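Local coordinates for thiosulfate sulfurtransferase YnjE (Escherichia coli, PDB 2WLR), which transfers sulfur from thiosulfate to cyanide, giving thiocyanate and sulfite, as a periplasmic monomer built from rhodanese domains, at residues G43-A48 with S104-A109; D57-E62 with H334-T339; A66-H71 with Q96-T101; V79-N84 with D89-R94. All coordinates share one frame; numbering follows the deposited sequence.

Contact 1 of 4, residues G43-A48 with S104-A109; sequences GHELAA and SILSDA
The carbonyl oxygen of E45 is gripped by two donors, while the side chain of the same residue reaches across to L106 and A109. H44 ND1 lies 3.3 Å from E45 O and donates to it nearly in the plane of its own ring, from above the carbonyl plane. A48 N donates from the opposite face, 2.9 Å from E45 O, and closes a type II turn from E45 to A48. E45 extends its side chain over the other segment. CG is turned anti to the carbonyl carbon (chi1 -62°), and the chain bends at chi2 (-75°). E45 CG rests on L106 CD2 at 3.8 Å, the two side chains meeting at a slant. Further out, E45 OE2 comes within 3.5 Å of A109 CA, where the chain leaves a type I turn from L106 to A109. OE2 accepts a hydrogen bond from L110 N, just past this turn. R115 makes salt bridges to E45 OE1 and D108 OD2. The two carboxylates come near each other (E45 OE2 to D108 OD1, 5.4 Å), and R115 probably offsets their like charges. The contact ties the loop before strand 49-50 to the turn after strand 103-105, the two outer strands of the first rhodanese sheet. A buried carboxylate with an arginine and a backbone N-H as partners is likely to stay ionised.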
loop_
_atom_site.group_PDB
_atom_site.type_symbol
_atom_site.label_atom_id
_atom_site.label_comp_id
_atom_site.label_asym_id
_atom_site.label_seq_id
_atom_site.Cartn_x
_atom_site.Cartn_y
_atom_site.Cartn_z
ATOM N N GLY A 43 -1.495 -7.310 -15.864
ATOM C CA GLY A 43 -2.720 -6.724 -15.356
ATOM C C GLY A 43 -3.925 -7.637 -15.398
ATOM O O GLY A 43 -3.820 -8.824 -15.636
ATOM N N HIS A 44 -5.101 -7.007 -15.222
ATOM C CA HIS A 44 -6.387 -7.687 -15.122
ATOM C C HIS A 44 -7.344 -7.222 -16.186
ATOM O O HIS A 44 -7.158 -6.201 -16.815
ATOM C CB HIS A 44 -7.022 -7.479 -13.728
ATOM C CG HIS A 44 -7.037 -6.052 -13.257
ATOM N ND1 HIS A 44 -8.082 -5.169 -13.459
ATOM C CD2 HIS A 44 -6.136 -5.382 -12.518
ATOM C CE1 HIS A 44 -7.790 -4.025 -12.845
ATOM N NE2 HIS A 44 -6.603 -4.130 -12.295
ATOM N N GLU A 45 -8.379 -8.005 -16.399
ATOM C CA GLU A 45 -9.366 -7.596 -17.364
ATOM C C GLU A 45 -10.139 -6.385 -16.878
ATOM O O GLU A 45 -10.270 -6.149 -15.691
ATOM C CB GLU A 45 -10.289 -8.747 -17.707
ATOM C CG GLU A 45 -9.582 -9.946 -18.350
ATOM C CD GLU A 45 -9.197 -9.748 -19.777
ATOM O OE1 GLU A 45 -9.417 -8.654 -20.324
ATOM O OE2 GLU A 45 -8.705 -10.725 -20.368
ATOM N N LEU A 46 -10.637 -5.600 -17.823
ATOM C CA LEU A 46 -11.358 -4.381 -17.513
ATOM C C LEU A 46 -12.455 -4.569 -16.471
ATOM O O LEU A 46 -13.329 -5.426 -16.603
ATOM C CB LEU A 46 -11.932 -3.764 -18.804
ATOM C CG LEU A 46 -12.701 -2.457 -18.668
ATOM C CD1 LEU A 46 -11.790 -1.311 -18.229
ATOM C CD2 LEU A 46 -13.338 -2.136 -20.030
ATOM N N ALA A 47 -12.356 -3.751 -15.434
ATOM C CA ALA A 47 -13.319 -3.712 -14.349
ATOM C C ALA A 47 -13.328 -4.976 -13.486
ATOM O O ALA A 47 -14.194 -5.120 -12.625
ATOM C CB ALA A 47 -14.734 -3.372 -14.877
ATOM N N ALA A 48 -12.331 -5.861 -13.663
ATOM C CA ALA A 48 -12.314 -7.112 -12.902
ATOM C C ALA A 48 -12.118 -6.819 -11.428
ATOM O O ALA A 48 -11.443 -5.876 -11.032
ATOM C CB ALA A 48 -11.170 -8.017 -13.319
ATOM N N SER A 104 -19.457 -18.480 -14.289
ATOM C CA SER A 104 -18.848 -19.045 -15.500
ATOM C C SER A 104 -17.331 -18.852 -15.479
ATOM O O SER A 104 -16.802 -18.200 -14.574
ATOM C CB SER A 104 -19.370 -18.297 -16.720
ATOM O OG SER A 104 -20.774 -18.411 -16.846
ATOM N N ILE A 105 -16.658 -19.419 -16.467
ATOM C CA ILE A 105 -15.263 -19.082 -16.754
ATOM C C ILE A 105 -15.229 -17.970 -17.807
ATOM O O ILE A 105 -16.101 -17.901 -18.693
ATOM C CB ILE A 105 -14.502 -20.314 -17.244
ATOM C CG1 ILE A 105 -13.008 -20.076 -17.231
ATOM C CG2 ILE A 105 -14.932 -20.702 -18.652
ATOM C CD1 ILE A 105 -12.229 -21.349 -17.177
ATOM N N LEU A 106 -14.264 -17.060 -17.680
ATOM C CA LEU A 106 -14.039 -16.030 -18.685
ATOM C C LEU A 106 -13.143 -16.673 -19.733
ATOM O O LEU A 106 -11.946 -16.885 -19.486
ATOM C CB LEU A 106 -13.429 -14.765 -18.072
ATOM C CG LEU A 106 -13.211 -13.604 -19.043
ATOM C CD1 LEU A 106 -14.484 -13.103 -19.620
ATOM C CD2 LEU A 106 -12.484 -12.464 -18.305
ATOM N N SER A 107 -13.736 -17.056 -20.870
ATOM C CA SER A 107 -13.081 -17.983 -21.795
ATOM C C SER A 107 -11.847 -17.412 -22.453
ATOM O O SER A 107 -10.874 -18.137 -22.640
ATOM C CB SER A 107 -14.037 -18.493 -22.883
ATOM O OG SER A 107 -14.657 -17.437 -23.558
ATOM N N ASP A 108 -11.867 -16.113 -22.731
ATOM C CA ASP A 108 -10.754 -15.450 -23.416
ATOM C C ASP A 108 -9.857 -14.647 -22.464
ATOM O O ASP A 108 -9.077 -13.821 -22.906
ATOM C CB ASP A 108 -11.235 -14.592 -24.622
ATOM C CG ASP A 108 -12.080 -13.383 -24.226
ATOM O OD1 ASP A 108 -12.599 -13.345 -23.080
ATOM O OD2 ASP A 108 -12.201 -12.447 -25.054
ATOM N N ALA A 109 -9.956 -14.910 -21.160
ATOM C CA ALA A 109 -9.177 -14.180 -20.170
ATOM C C ALA A 109 -7.687 -14.212 -20.436
ATOM O O ALA A 109 -7.134 -15.277 -20.649
ATOM C CB ALA A 109 -9.429 -14.732 -18.782
#

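Contact 2 of 4, residues D57-E62 with H334-T339; sequences DKMSTE and HNPDGT
P336 fits between a buried residue, M59, and an exposed one, K58. On the buried side, P336 CG touches CG of M59, a selenomethionine, at 3.7 Å. The selenium of M59 lies 4.1 Å from the same P336 CG. M59 and P336 slant across each other, and M59 also packs on L64 and W67. On the solvent side, only the aliphatic chain of K58 lies along P336. K58 CB is 4.0 Å from P336 CB, and the chain then bends at chi3 and chi4 (-66° and -67°). This lays K58 CE 3.5 Å from P336 O and turns the ammonium group back to its own segment. There K58 NZ forms a salt bridge with D57 OD1, on the syn lone pair, and also bonds to S54 O. D337 OD1 is held by T339 N, in an Asx turn, and by T339 OG1. The contact joins the first rhodanese domain to the third, across 271 intervening residues. Between the two segments the touch is carbon on carbon, plus K58 CE on P336 O. Polar links between the domains lie close by: T339 OG1 bonds with S28 OG, and W55 NE1 bonds weakly to D337 OD2.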
loop_
_atom_site.group_PDB
_atom_site.type_symbol
_atom_site.label_atom_id
_atom_site.label_comp_id
_atom_site.label_asym_id
_atom_site.label_seq_id
_atom_site.Cartn_x
_atom_site.Cartn_y
_atom_site.Cartn_z
ATOM N N ASP A 57 -9.025 -19.109 2.839
ATOM C CA ASP A 57 -8.850 -19.723 4.174
ATOM C C ASP A 57 -8.741 -18.680 5.277
ATOM O O ASP A 57 -8.697 -19.031 6.467
ATOM C CB ASP A 57 -7.635 -20.676 4.187
ATOM C CG ASP A 57 -6.297 -19.972 4.020
ATOM O OD1 ASP A 57 -6.241 -18.752 3.775
ATOM O OD2 ASP A 57 -5.251 -20.669 4.129
ATOM N N LYS A 58 -8.694 -17.403 4.900
ATOM C CA LYS A 58 -8.686 -16.302 5.857
ATOM C C LYS A 58 -9.894 -15.396 5.701
ATOM O O LYS A 58 -9.897 -14.257 6.192
ATOM C CB LYS A 58 -7.415 -15.465 5.716
ATOM C CG LYS A 58 -6.157 -16.234 6.118
ATOM C CD LYS A 58 -4.880 -15.467 5.792
ATOM C CE LYS A 58 -4.647 -15.280 4.286
ATOM N NZ LYS A 58 -4.358 -16.550 3.565
HETATM N N MSE A 59 -10.902 -15.864 4.990
HETATM C CA MSE A 59 -12.141 -15.127 4.842
HETATM C C MSE A 59 -13.289 -15.963 5.342
HETATM O O MSE A 59 -13.588 -17.020 4.781
HETATM C CB MSE A 59 -12.411 -14.824 3.377
HETATM C CG MSE A 59 -11.487 -13.795 2.774
HETATM SE SE MSE A 59 -11.744 -13.431 0.895
HETATM C CE MSE A 59 -13.298 -12.424 0.906
ATOM N N SER A 60 -13.968 -15.432 6.350
ATOM C CA SER A 60 -15.126 -16.076 6.920
ATOM C C SER A 60 -16.315 -15.888 5.997
ATOM O O SER A 60 -16.240 -15.138 5.012
ATOM C CB SER A 60 -15.426 -15.420 8.248
ATOM O OG SER A 60 -15.857 -14.079 8.057
ATOM N N THR A 61 -17.419 -16.561 6.305
ATOM C CA THR A 61 -18.686 -16.307 5.600
ATOM C C THR A 61 -19.072 -14.831 5.611
ATOM O O THR A 61 -19.404 -14.255 4.565
ATOM C CB THR A 61 -19.798 -17.140 6.244
ATOM O OG1 THR A 61 -19.471 -18.513 6.086
ATOM C CG2 THR A 61 -21.185 -16.867 5.622
ATOM N N GLU A 62 -19.026 -14.197 6.779
ATOM C CA GLU A 62 -19.367 -12.782 6.907
ATOM C C GLU A 62 -18.444 -11.932 6.076
ATOM O O GLU A 62 -18.893 -11.011 5.431
ATOM C CB GLU A 62 -19.357 -12.279 8.370
ATOM C CG GLU A 62 -18.823 -10.820 8.615
ATOM C CD GLU A 62 -19.868 -9.686 8.560
ATOM O OE1 GLU A 62 -21.056 -9.947 8.856
ATOM O OE2 GLU A 62 -19.501 -8.505 8.258
ATOM N N HIS A 334 -5.960 -3.296 3.473
ATOM C CA HIS A 334 -5.278 -4.590 3.309
ATOM C C HIS A 334 -6.249 -5.679 2.917
ATOM O O HIS A 334 -7.397 -5.685 3.350
ATOM C CB HIS A 334 -4.626 -5.049 4.597
ATOM C CG HIS A 334 -3.551 -4.151 5.115
ATOM N ND1 HIS A 334 -3.139 -4.189 6.424
ATOM C CD2 HIS A 334 -2.806 -3.206 4.505
ATOM C CE1 HIS A 334 -2.199 -3.273 6.608
ATOM N NE2 HIS A 334 -1.962 -2.676 5.453
ATOM N N ASN A 335 -5.787 -6.562 2.029
ATOM C CA ASN A 335 -6.402 -7.849 1.749
ATOM C C ASN A 335 -6.208 -8.802 2.924
ATOM O O ASN A 335 -5.451 -8.505 3.854
ATOM C CB ASN A 335 -5.777 -8.453 0.471
ATOM C CG ASN A 335 -6.083 -7.666 -0.779
ATOM O OD1 ASN A 335 -5.196 -7.424 -1.603
ATOM N ND2 ASN A 335 -7.298 -7.238 -0.919
ATOM N N PRO A 336 -6.820 -9.997 2.854
ATOM C CA PRO A 336 -6.678 -10.921 3.970
ATOM C C PRO A 336 -5.261 -11.420 4.195
ATOM O O PRO A 336 -4.975 -11.924 5.269
ATOM C CB PRO A 336 -7.594 -12.067 3.569
ATOM C CG PRO A 336 -8.693 -11.398 2.813
ATOM C CD PRO A 336 -7.941 -10.385 1.979
ATOM N N ASP A 337 -4.383 -11.288 3.195
ATOM C CA ASP A 337 -2.974 -11.666 3.322
ATOM C C ASP A 337 -2.050 -10.478 3.598
ATOM O O ASP A 337 -0.821 -10.627 3.557
ATOM C CB ASP A 337 -2.512 -12.411 2.057
ATOM C CG ASP A 337 -2.574 -11.552 0.804
ATOM O OD1 ASP A 337 -2.948 -10.356 0.928
ATOM O OD2 ASP A 337 -2.208 -12.087 -0.267
ATOM N N GLY A 338 -2.621 -9.306 3.856
ATOM C CA GLY A 338 -1.849 -8.157 4.248
ATOM C C GLY A 338 -1.388 -7.250 3.114
ATOM O O GLY A 338 -0.855 -6.194 3.362
ATOM N N THR A 339 -1.640 -7.677 1.883
ATOM C CA THR A 339 -1.277 -6.908 0.704
ATOM C C THR A 339 -2.237 -5.762 0.451
ATOM O O THR A 339 -3.324 -5.742 0.991
ATOM C CB THR A 339 -1.207 -7.836 -0.539
ATOM O OG1 THR A 339 -2.486 -8.438 -0.792
ATOM C CG2 THR A 339 -0.121 -8.892 -0.355
#

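Contact 3 of 4, residues A66-H71 with Q96-T101; sequences AWIKQH and QKAGLT
I68 points its terminal methyl into the angle between A98 and L100. I68 CD1 is 3.5 Å from A98 CB and 3.5 Å from L100 CD1. The first of these is tighter than ordinary van der Waals contact, so the packing is tight, perhaps slightly strained, at the alanine. The torsions of I68 explain its reach. CG1 stands anti to the carbonyl carbon, and chi2 of 168° straightens the chain, which extends CD1 away from the helix backbone. L100 answers with one branch: CD1 faces I68. The two side chains lie alongside, pointing opposite ways, and meet methyl to methyl. A98 contributes its CB alone. The nearest backbones here, at I68 and A98, are 8.6 Å apart between CA atoms.

The route of the chain at 96-101 sets up this pair of partners. Helix 85-97 ends in a Schellman motif, with G99 at positive phi and G99 N bonded to Q96 O at 3.0 Å. The turn at G99 lets A98 and L100 both point their side chains toward helix 61-70. I68 also touches L73, while its neighbour W67 packs on L49 and L51 near the sheet. Two helices meeting beside a parallel sheet, each linking successive strands, is typical of the alpha/beta rhodanese fold.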
loop_
_atom_site.group_PDB
_atom_site.type_symbol
_atom_site.label_atom_id
_atom_site.label_comp_id
_atom_site.label_asym_id
_atom_site.label_seq_id
_atom_site.Cartn_x
_atom_site.Cartn_y
_atom_site.Cartn_z
ATOM N N ALA A 66 -19.620 -9.699 3.006
ATOM C CA ALA A 66 -19.277 -8.283 2.997
ATOM C C ALA A 66 -18.586 -7.874 1.688
ATOM O O ALA A 66 -18.884 -6.841 1.089
ATOM C CB ALA A 66 -18.438 -7.948 4.197
ATOM N N TRP A 67 -17.667 -8.710 1.231
ATOM C CA TRP A 67 -16.932 -8.417 0.011
ATOM C C TRP A 67 -17.866 -8.429 -1.186
ATOM O O TRP A 67 -17.827 -7.555 -2.060
ATOM C CB TRP A 67 -15.820 -9.467 -0.145
ATOM C CG TRP A 67 -14.911 -9.253 -1.313
ATOM C CD1 TRP A 67 -13.701 -8.613 -1.287
ATOM C CD2 TRP A 67 -15.103 -9.727 -2.631
ATOM N NE1 TRP A 67 -13.162 -8.619 -2.547
ATOM C CE2 TRP A 67 -13.978 -9.310 -3.388
ATOM C CE3 TRP A 67 -16.113 -10.444 -3.279
ATOM C CZ2 TRP A 67 -13.860 -9.557 -4.755
ATOM C CZ3 TRP A 67 -15.987 -10.719 -4.633
ATOM C CH2 TRP A 67 -14.845 -10.269 -5.364
ATOM N N ILE A 68 -18.743 -9.413 -1.249
ATOM C CA ILE A 68 -19.724 -9.490 -2.326
ATOM C C ILE A 68 -20.590 -8.220 -2.343
ATOM O O ILE A 68 -20.752 -7.608 -3.403
ATOM C CB ILE A 68 -20.573 -10.773 -2.197
ATOM C CG1 ILE A 68 -19.705 -12.023 -2.502
ATOM C CG2 ILE A 68 -21.802 -10.720 -3.125
ATOM C CD1 ILE A 68 -20.366 -13.349 -2.129
ATOM N N LYS A 69 -21.064 -7.799 -1.167
ATOM C CA LYS A 69 -21.894 -6.584 -1.046
ATOM C C LYS A 69 -21.149 -5.305 -1.409
ATOM O O LYS A 69 -21.712 -4.397 -2.061
ATOM C CB LYS A 69 -22.371 -6.456 0.397
ATOM C CG LYS A 69 -23.576 -7.266 0.690
ATOM C CD LYS A 69 -24.781 -6.375 0.875
ATOM C CE LYS A 69 -24.739 -5.721 2.241
ATOM N NZ LYS A 69 -25.602 -4.515 2.332
ATOM N N GLN A 70 -19.925 -5.201 -0.933
ATOM C CA GLN A 70 -19.085 -4.007 -1.149
ATOM C C GLN A 70 -18.790 -3.808 -2.642
ATOM O O GLN A 70 -18.539 -2.680 -3.065
ATOM C CB GLN A 70 -17.776 -4.105 -0.370
ATOM C CG GLN A 70 -17.884 -3.797 1.113
ATOM C CD GLN A 70 -16.803 -4.424 1.950
ATOM O OE1 GLN A 70 -15.749 -4.842 1.437
ATOM N NE2 GLN A 70 -17.047 -4.490 3.268
ATOM N N HIS A 71 -18.808 -4.893 -3.417
ATOM C CA HIS A 71 -18.503 -4.843 -4.851
ATOM C C HIS A 71 -19.737 -4.929 -5.741
ATOM O O HIS A 71 -19.618 -5.123 -6.936
ATOM C CB HIS A 71 -17.498 -5.939 -5.212
ATOM C CG HIS A 71 -16.193 -5.803 -4.498
ATOM N ND1 HIS A 71 -15.146 -5.048 -4.979
ATOM C CD2 HIS A 71 -15.784 -6.285 -3.306
ATOM C CE1 HIS A 71 -14.147 -5.099 -4.115
ATOM N NE2 HIS A 71 -14.513 -5.830 -3.087
ATOM N N GLN A 96 -20.484 -20.073 -4.879
ATOM C CA GLN A 96 -21.737 -20.853 -4.918
ATOM C C GLN A 96 -22.365 -20.941 -3.531
ATOM O O GLN A 96 -23.553 -20.678 -3.370
ATOM C CB GLN A 96 -21.491 -22.266 -5.454
ATOM C CG GLN A 96 -21.191 -22.327 -6.944
ATOM C CD GLN A 96 -20.773 -23.713 -7.410
ATOM O OE1 GLN A 96 -20.340 -24.555 -6.619
ATOM N NE2 GLN A 96 -20.871 -23.943 -8.703
ATOM N N LYS A 97 -21.556 -21.258 -2.535
ATOM C CA LYS A 97 -22.046 -21.370 -1.156
ATOM C C LYS A 97 -22.481 -20.006 -0.613
ATOM O O LYS A 97 -23.338 -19.937 0.276
ATOM C CB LYS A 97 -20.996 -22.033 -0.275
ATOM C CG LYS A 97 -20.822 -23.509 -0.570
ATOM C CD LYS A 97 -19.517 -24.039 0.004
ATOM C CE LYS A 97 -19.213 -25.478 -0.403
ATOM N NZ LYS A 97 -17.898 -25.945 0.170
ATOM N N ALA A 98 -21.919 -18.922 -1.161
ATOM C CA ALA A 98 -22.333 -17.559 -0.811
ATOM C C ALA A 98 -23.639 -17.125 -1.480
ATOM O O ALA A 98 -24.161 -16.082 -1.163
ATOM C CB ALA A 98 -21.209 -16.554 -1.159
ATOM N N GLY A 99 -24.137 -17.893 -2.442
ATOM C CA GLY A 99 -25.416 -17.590 -3.059
ATOM C C GLY A 99 -25.409 -17.108 -4.502
ATOM O O GLY A 99 -26.480 -16.874 -5.074
ATOM N N LEU A 100 -24.238 -16.942 -5.115
ATOM C CA LEU A 100 -24.203 -16.425 -6.487
ATOM C C LEU A 100 -24.663 -17.518 -7.412
ATOM O O LEU A 100 -24.184 -18.647 -7.292
ATOM C CB LEU A 100 -22.802 -15.964 -6.886
ATOM C CG LEU A 100 -22.387 -14.660 -6.237
ATOM C CD1 LEU A 100 -22.111 -14.892 -4.798
ATOM C CD2 LEU A 100 -21.153 -14.026 -6.924
ATOM N N THR A 101 -25.577 -17.190 -8.329
ATOM C CA THR A 101 -26.252 -18.221 -9.145
ATOM C C THR A 101 -25.779 -18.353 -10.591
ATOM O O THR A 101 -26.198 -19.268 -11.295
ATOM C CB THR A 101 -27.786 -18.000 -9.141
ATOM O OG1 THR A 101 -28.088 -16.772 -9.779
ATOM C CG2 THR A 101 -28.322 -17.944 -7.704
#

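Contact 4 of 4, residues V79-N84 with D89-R94; sequences VALYGN and DAVKTR
Strand 79-82 runs into a short turn at G83 and N84 and then into helix 85-97, which comes back over it and places the CA atoms of L81 and K92 7.8 Å apart. This is the first half of a beta-alpha-beta unit that ends in strand 103-105, part of the parallel sheet of the first rhodanese domain. L81 carries the contact from the strand side. Its CG is anti to the carbonyl carbon (chi1 -49°), and CD1 continues the chain outward at chi2 -173°, straight at the helix. There L81 CD1 meets the backbone itself, 3.7 Å from K92 N. The same methyl is 3.9 Å from K92 CB and 4.1 Å from V91 CG1. L81 also packs on I103, as does K92. Beyond CB, K92 turns off from the strand: its ammonium group bonds to A4 O and makes a weak salt bridge with D89. N84 caps the start of the helix, its OD1 accepting from D87 N. One turn of the helix is doubly held at D89 O. T93 N and T93 OG1 both donate to it from opposite faces of the carbonyl, and T93 OG1 lies 3.0 Å from D89 O.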
loop_
_atom_site.group_PDB
_atom_site.type_symbol
_atom_site.label_atom_id
_atom_site.label_comp_id
_atom_site.label_asym_id
_atom_site.label_seq_id
_atom_site.Cartn_x
_atom_site.Cartn_y
_atom_site.Cartn_z
ATOM N N VAL A 79 -21.079 -13.829 -13.293
ATOM C CA VAL A 79 -19.685 -13.582 -12.910
ATOM C C VAL A 79 -18.817 -14.556 -13.676
ATOM O O VAL A 79 -19.180 -15.715 -13.856
ATOM C CB VAL A 79 -19.438 -13.620 -11.362
ATOM C CG1 VAL A 79 -20.414 -12.675 -10.687
ATOM C CG2 VAL A 79 -19.550 -15.026 -10.798
ATOM N N ALA A 80 -17.704 -14.067 -14.229
ATOM C CA ALA A 80 -16.807 -14.908 -15.019
ATOM C C ALA A 80 -15.441 -14.904 -14.359
ATOM O O ALA A 80 -14.826 -13.842 -14.199
ATOM C CB ALA A 80 -16.698 -14.404 -16.422
ATOM N N LEU A 81 -14.984 -16.081 -13.962
ATOM C CA LEU A 81 -13.727 -16.261 -13.242
ATOM C C LEU A 81 -12.589 -16.545 -14.182
ATOM O O LEU A 81 -12.762 -17.139 -15.255
ATOM C CB LEU A 81 -13.826 -17.431 -12.272
ATOM C CG LEU A 81 -15.028 -17.485 -11.335
ATOM C CD1 LEU A 81 -14.891 -18.606 -10.338
ATOM C CD2 LEU A 81 -15.265 -16.197 -10.636
ATOM N N TYR A 82 -11.397 -16.107 -13.791
ATOM C CA TYR A 82 -10.196 -16.540 -14.473
ATOM C C TYR A 82 -9.010 -16.692 -13.562
ATOM O O TYR A 82 -9.025 -16.278 -12.390
ATOM C CB TYR A 82 -9.897 -15.654 -15.684
ATOM C CG TYR A 82 -9.498 -14.231 -15.330
ATOM C CD1 TYR A 82 -10.446 -13.232 -15.205
ATOM C CD2 TYR A 82 -8.175 -13.879 -15.218
ATOM C CE1 TYR A 82 -10.085 -11.916 -14.901
ATOM C CE2 TYR A 82 -7.803 -12.583 -14.907
ATOM C CZ TYR A 82 -8.751 -11.589 -14.774
ATOM O OH TYR A 82 -8.315 -10.318 -14.471
ATOM N N GLY A 83 -7.995 -17.345 -14.087
ATOM C CA GLY A 83 -6.824 -17.721 -13.346
ATOM C C GLY A 83 -6.498 -19.178 -13.534
ATOM O O GLY A 83 -6.958 -19.793 -14.494
ATOM N N ASN A 84 -5.695 -19.730 -12.636
ATOM C CA ASN A 84 -5.427 -21.164 -12.753
ATOM C C ASN A 84 -6.630 -22.010 -12.374
ATOM O O ASN A 84 -7.511 -21.563 -11.637
ATOM C CB ASN A 84 -4.161 -21.590 -12.061
ATOM C CG ASN A 84 -4.251 -21.526 -10.588
ATOM O OD1 ASN A 84 -4.968 -22.329 -9.957
ATOM N ND2 ASN A 84 -3.496 -20.622 -9.996
ATOM N N ASP A 89 -11.623 -23.075 -9.416
ATOM C CA ASP A 89 -12.541 -24.030 -8.780
ATOM C C ASP A 89 -12.795 -23.673 -7.312
ATOM O O ASP A 89 -13.932 -23.749 -6.826
ATOM C CB ASP A 89 -11.956 -25.446 -8.876
ATOM C CG ASP A 89 -12.882 -26.498 -8.300
ATOM O OD1 ASP A 89 -13.877 -26.822 -8.969
ATOM O OD2 ASP A 89 -12.603 -26.965 -7.182
ATOM N N ALA A 90 -11.744 -23.302 -6.597
ATOM C CA ALA A 90 -11.848 -22.958 -5.174
ATOM C C ALA A 90 -12.760 -21.755 -4.973
ATOM O O ALA A 90 -13.644 -21.723 -4.105
ATOM C CB ALA A 90 -10.474 -22.656 -4.604
ATOM N N VAL A 91 -12.532 -20.716 -5.764
ATOM C CA VAL A 91 -13.364 -19.516 -5.711
ATOM C C VAL A 91 -14.810 -19.824 -6.130
ATOM O O VAL A 91 -15.746 -19.366 -5.487
ATOM C CB VAL A 91 -12.737 -18.368 -6.560
ATOM C CG1 VAL A 91 -13.695 -17.203 -6.692
ATOM C CG2 VAL A 91 -11.407 -17.957 -5.929
ATOM N N LYS A 92 -14.980 -20.605 -7.201
ATOM C CA LYS A 92 -16.325 -20.987 -7.659
ATOM C C LYS A 92 -17.108 -21.601 -6.492
ATOM O O LYS A 92 -18.253 -21.246 -6.249
ATOM C CB LYS A 92 -16.251 -21.980 -8.809
ATOM C CG LYS A 92 -17.603 -22.545 -9.234
ATOM C CD LYS A 92 -17.486 -23.937 -9.857
ATOM C CE LYS A 92 -17.212 -25.000 -8.779
ATOM N NZ LYS A 92 -17.145 -26.382 -9.337
ATOM N N THR A 93 -16.455 -22.472 -5.751
ATOM C CA THR A 93 -17.136 -23.236 -4.704
ATOM C C THR A 93 -17.575 -22.313 -3.576
ATOM O O THR A 93 -18.728 -22.383 -3.131
ATOM C CB THR A 93 -16.232 -24.365 -4.232
ATOM O OG1 THR A 93 -15.999 -25.250 -5.336
ATOM C CG2 THR A 93 -16.867 -25.159 -3.093
ATOM N N ARG A 94 -16.706 -21.405 -3.135
ATOM C CA ARG A 94 -17.060 -20.427 -2.120
ATOM C C ARG A 94 -18.163 -19.481 -2.597
ATOM O O ARG A 94 -19.072 -19.133 -1.828
ATOM C CB ARG A 94 -15.845 -19.632 -1.607
ATOM C CG ARG A 94 -14.948 -20.398 -0.622
ATOM C CD ARG A 94 -15.598 -20.676 0.730
ATOM N NE ARG A 94 -15.910 -19.473 1.466
ATOM C CZ ARG A 94 -15.075 -18.777 2.228
ATOM N NH1 ARG A 94 -13.803 -19.118 2.357
ATOM N NH2 ARG A 94 -15.534 -17.709 2.861
#

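Contacts 1, 3 and 4 lie within the first rhodanese domain, while contact 2 joins that domain to the third. Contact 4 is the most buried, an apolar seam between sheet and helix. Contact 3 uses the same helix 85-97 at its other end and meets contact 4 where L100 touches V79. Contact 1 lies on the other face of the sheet, beside strand 79-82: L106 N bonds to L81 O, and Y82 packs on H44 and A109. Its chemistry is the most polar, with a buried carboxylate. Contacts 2 and 3 both use helix 61-70, and M59, just before it, packs on W67. R94 of contact 4 donates to M59 O, tying helix 85-97 to the segment at the domain interface.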